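PDB 4EO0: attachment protein G3P from Enterobacteria phage Ike, which probably binds the N-pilus of the host bacterium through this domain at the phage tip, as the first step of infection. Local coordinates for residues A[16-21]-A[90-95]. Numbering follows the deposited sequence.
Sequences AISKTV and TESWSI
Ser18 and Trp93 meet where strand 12-24 breaks its regular course just as strand 94-106 begins. The backbone N of the buried Ser18 donates to Trp93 O at 2.8 Å, and the hydroxyl of Ser18 answers by taking the N-H of Trp93, OG to N 2.9 Å and nearly straight at 173°. A chi1 of 71° sets OG between its own backbone N and carbonyl carbon, turned to the incoming chain, so that this side-chain oxygen stands in for the backbone carbonyl a continuous strand would offer. The same OG is bonded to the carboxylate of Glu34 on strand 30-36, while Trp93 NE1 reaches the backbone O of Glu34; both residues are thus tied to a third strand. Ser18 CB sits obliquely beside the pyrrole part of the indole, 3.4 Å from Trp93 CD1. Beyond Trp93, Ser92 OG makes a longer bond to Ser18 OG, 3.3 Å, and past it the two chains diverge. On the other side of Ser18, the buried Ala16 and Ile95 form a hydrogen-bonded antiparallel pair, and their CB atoms, 4.2 Å apart, lie on the face covered by helix 38-66, with Ala44 and Leu41 against them. The opposite face is looser: exposed Ile17 merely brings CG1 to 4.4 Å from Ser94 CB in the adjoining non-hydrogen-bonded pair. The whole is an antiparallel strand pairing in which, at the strand break, a serine hydroxyl takes the place of a backbone carbonyl, within the helix-backed antiparallel sheet of this pilus-binding domain.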
ATOM      1  N   ALA A  16       0.526   7.367  -3.051  1.00 19.98           N
ATOM      2  CA  ALA A  16      -0.389   8.520  -3.156  1.00 21.14           C
ATOM      3  C   ALA A  16       0.475   9.598  -3.794  1.00 26.06           C
ATOM      4  O   ALA A  16       1.511   9.950  -3.238  1.00 24.21           O
ATOM      5  CB  ALA A  16      -0.868   8.975  -1.779  1.00 21.73           C
ATOM      6  N   ILE A  17       0.093  10.074  -4.978  1.00 26.50           N
ATOM      7  CA  ILE A  17       0.862  11.070  -5.734  1.00 28.85           C
ATOM      8  C   ILE A  17       0.183  12.441  -5.661  1.00 34.40           C
ATOM      9  O   ILE A  17      -1.026  12.531  -5.855  1.00 35.42           O
ATOM     10  CB  ILE A  17       1.147  10.568  -7.191  1.00 33.43           C
ATOM     11  CG1 ILE A  17       2.067   9.332  -7.156  1.00 32.61           C
ATOM     12  CG2 ILE A  17       1.763  11.660  -8.088  1.00 36.08           C
ATOM     13  CD1 ILE A  17       1.630   8.214  -8.045  1.00 43.75           C
ATOM     14  N   SER A  18       0.961  13.503  -5.380  1.00 31.14           N
ATOM     15  CA  SER A  18       0.412  14.866  -5.293  1.00 31.38           C
ATOM     16  C   SER A  18      -0.196  15.367  -6.593  1.00 36.52           C
ATOM     17  O   SER A  18       0.278  15.029  -7.681  1.00 38.10           O
ATOM     18  CB  SER A  18       1.456  15.867  -4.797  1.00 36.01           C
ATOM     19  OG  SER A  18       2.455  16.107  -5.779  1.00 42.88           O
ATOM     20  N   LYS A  19      -1.266  16.160  -6.470  1.00 33.75           N
ATOM     21  CA  LYS A  19      -1.956  16.772  -7.604  1.00 34.67           C
ATOM     22  C   LYS A  19      -1.775  18.275  -7.486  1.00 40.07           C
ATOM     23  O   LYS A  19      -1.732  18.796  -6.367  1.00 38.95           O
ATOM     24  CB  LYS A  19      -3.444  16.381  -7.607  1.00 37.27           C
ATOM     25  CG  LYS A  19      -3.659  14.936  -8.030  1.00 47.61           C
ATOM     26  CD  LYS A  19      -5.047  14.424  -7.718  1.00 56.96           C
ATOM     27  CE  LYS A  19      -5.199  12.998  -8.188  1.00 63.41           C
ATOM     28  NZ  LYS A  19      -6.490  12.409  -7.757  1.00 74.55           N
ATOM     29  N   THR A  20      -1.599  18.967  -8.630  1.00 39.19           N
ATOM     30  CA  THR A  20      -1.403  20.418  -8.654  1.00 39.58           C
ATOM     31  C   THR A  20      -2.723  21.136  -8.402  1.00 45.54           C
ATOM     32  O   THR A  20      -3.736  20.782  -9.014  1.00 45.50           O
ATOM     33  CB  THR A  20      -0.750  20.864  -9.974  1.00 50.95           C
ATOM     34  OG1 THR A  20       0.283  19.939 -10.326  1.00 49.39           O
ATOM     35  CG2 THR A  20      -0.174  22.280  -9.898  1.00 48.53           C
ATOM     36  N   VAL A  21      -2.709  22.134  -7.491  1.00 42.39           N
ATOM     37  CA  VAL A  21      -3.881  22.956  -7.143  1.00 43.13           C
ATOM     38  C   VAL A  21      -3.517  24.441  -7.185  1.00 48.07           C
ATOM     39  O   VAL A  21      -2.514  24.851  -6.598  1.00 47.37           O
ATOM     40  CB  VAL A  21      -4.560  22.518  -5.805  1.00 47.27           C
ATOM     41  CG1 VAL A  21      -5.544  23.570  -5.282  1.00 46.97           C
ATOM     42  CG2 VAL A  21      -5.264  21.168  -5.962  1.00 47.66           C
ATOM     43  N   THR A  90       4.880  23.004  -1.703  1.00 53.61           N
ATOM     44  CA  THR A  90       5.344  23.822  -2.822  1.00 57.47           C
ATOM     45  C   THR A  90       5.672  22.979  -4.048  1.00 62.46           C
ATOM     46  O   THR A  90       5.364  23.355  -5.175  1.00 65.50           O
ATOM     47  CB  THR A  90       6.610  24.617  -2.445  1.00 20.00           C
ATOM     48  OG1 THR A  90       6.315  25.533  -1.384  1.00 20.00           O
ATOM     49  CG2 THR A  90       7.134  25.396  -3.643  1.00 20.00           C
ATOM     50  N   GLU A  91       6.294  21.832  -3.808  1.00 56.17           N
ATOM     51  CA  GLU A  91       6.845  20.999  -4.862  1.00 55.71           C
ATOM     52  C   GLU A  91       6.132  19.661  -4.906  1.00 53.97           C
ATOM     53  O   GLU A  91       5.607  19.208  -3.899  1.00 50.23           O
ATOM     54  CB  GLU A  91       8.333  20.766  -4.611  1.00 20.00           C
ATOM     55  CG  GLU A  91       9.191  21.996  -4.800  1.00 20.00           C
ATOM     56  CD  GLU A  91       9.242  22.415  -6.248  1.00 20.00           C
ATOM     57  OE1 GLU A  91      10.078  21.860  -6.986  1.00 20.00           O
ATOM     58  OE2 GLU A  91       8.435  23.280  -6.646  1.00 20.00           O
ATOM     59  N   SER A  92       6.128  19.036  -6.079  1.00 49.97           N
ATOM     60  CA  SER A  92       5.448  17.765  -6.290  1.00 47.39           C
ATOM     61  C   SER A  92       6.050  16.687  -5.385  1.00 45.56           C
ATOM     62  O   SER A  92       7.248  16.668  -5.144  1.00 45.74           O
ATOM     63  CB  SER A  92       5.547  17.360  -7.765  1.00 54.14           C
ATOM     64  OG  SER A  92       4.858  16.152  -8.029  1.00 63.27           O
ATOM     65  N   TRP A  93       5.190  15.828  -4.850  1.00 37.39           N
ATOM     66  CA  TRP A  93       5.591  14.849  -3.841  1.00 33.11           C
ATOM     67  C   TRP A  93       4.658  13.643  -3.789  1.00 31.53           C
ATOM     68  O   TRP A  93       3.624  13.614  -4.438  1.00 30.36           O
ATOM     69  CB  TRP A  93       5.721  15.497  -2.460  1.00 30.60           C
ATOM     70  CG  TRP A  93       4.432  16.001  -1.904  1.00 30.74           C
ATOM     71  CD1 TRP A  93       3.631  16.959  -2.441  1.00 35.28           C
ATOM     72  CD2 TRP A  93       3.796  15.578  -0.696  1.00 28.12           C
ATOM     73  NE1 TRP A  93       2.537  17.160  -1.647  1.00 33.86           N
ATOM     74  CE2 TRP A  93       2.613  16.325  -0.566  1.00 32.34           C
ATOM     75  CE3 TRP A  93       4.112  14.646   0.292  1.00 26.67           C
ATOM     76  CZ2 TRP A  93       1.745  16.160   0.502  1.00 30.17           C
ATOM     77  CZ3 TRP A  93       3.248  14.487   1.350  1.00 26.75           C
ATOM     78  CH2 TRP A  93       2.080  15.241   1.451  1.00 28.24           C
ATOM     79  N   SER A  94       5.067  12.630  -3.034  1.00 26.15           N
ATOM     80  CA  SER A  94       4.295  11.396  -2.911  1.00 23.75           C
ATOM     81  C   SER A  94       4.357  10.845  -1.500  1.00 24.29           C
ATOM     82  O   SER A  94       5.249  11.211  -0.727  1.00 24.70           O
ATOM     83  CB  SER A  94       4.808  10.336  -3.889  1.00 29.12           C
ATOM     84  OG  SER A  94       6.173  10.041  -3.639  1.00 37.79           O
ATOM     85  N   ILE A  95       3.437   9.920  -1.179  1.00 18.05           N
ATOM     86  CA  ILE A  95       3.415   9.197   0.094  1.00 15.42           C
ATOM     87  C   ILE A  95       3.375   7.725  -0.259  1.00 19.02           C
ATOM     88  O   ILE A  95       2.600   7.327  -1.126  1.00 20.94           O
ATOM     89  CB  ILE A  95       2.217   9.584   1.002  1.00 17.65           C
ATOM     90  CG1 ILE A  95       2.403  10.998   1.559  1.00 19.56           C
ATOM     91  CG2 ILE A  95       2.011   8.597   2.164  1.00 16.60           C
ATOM     92  CD1 ILE A  95       1.155  11.614   2.234  1.00 20.87           C
TER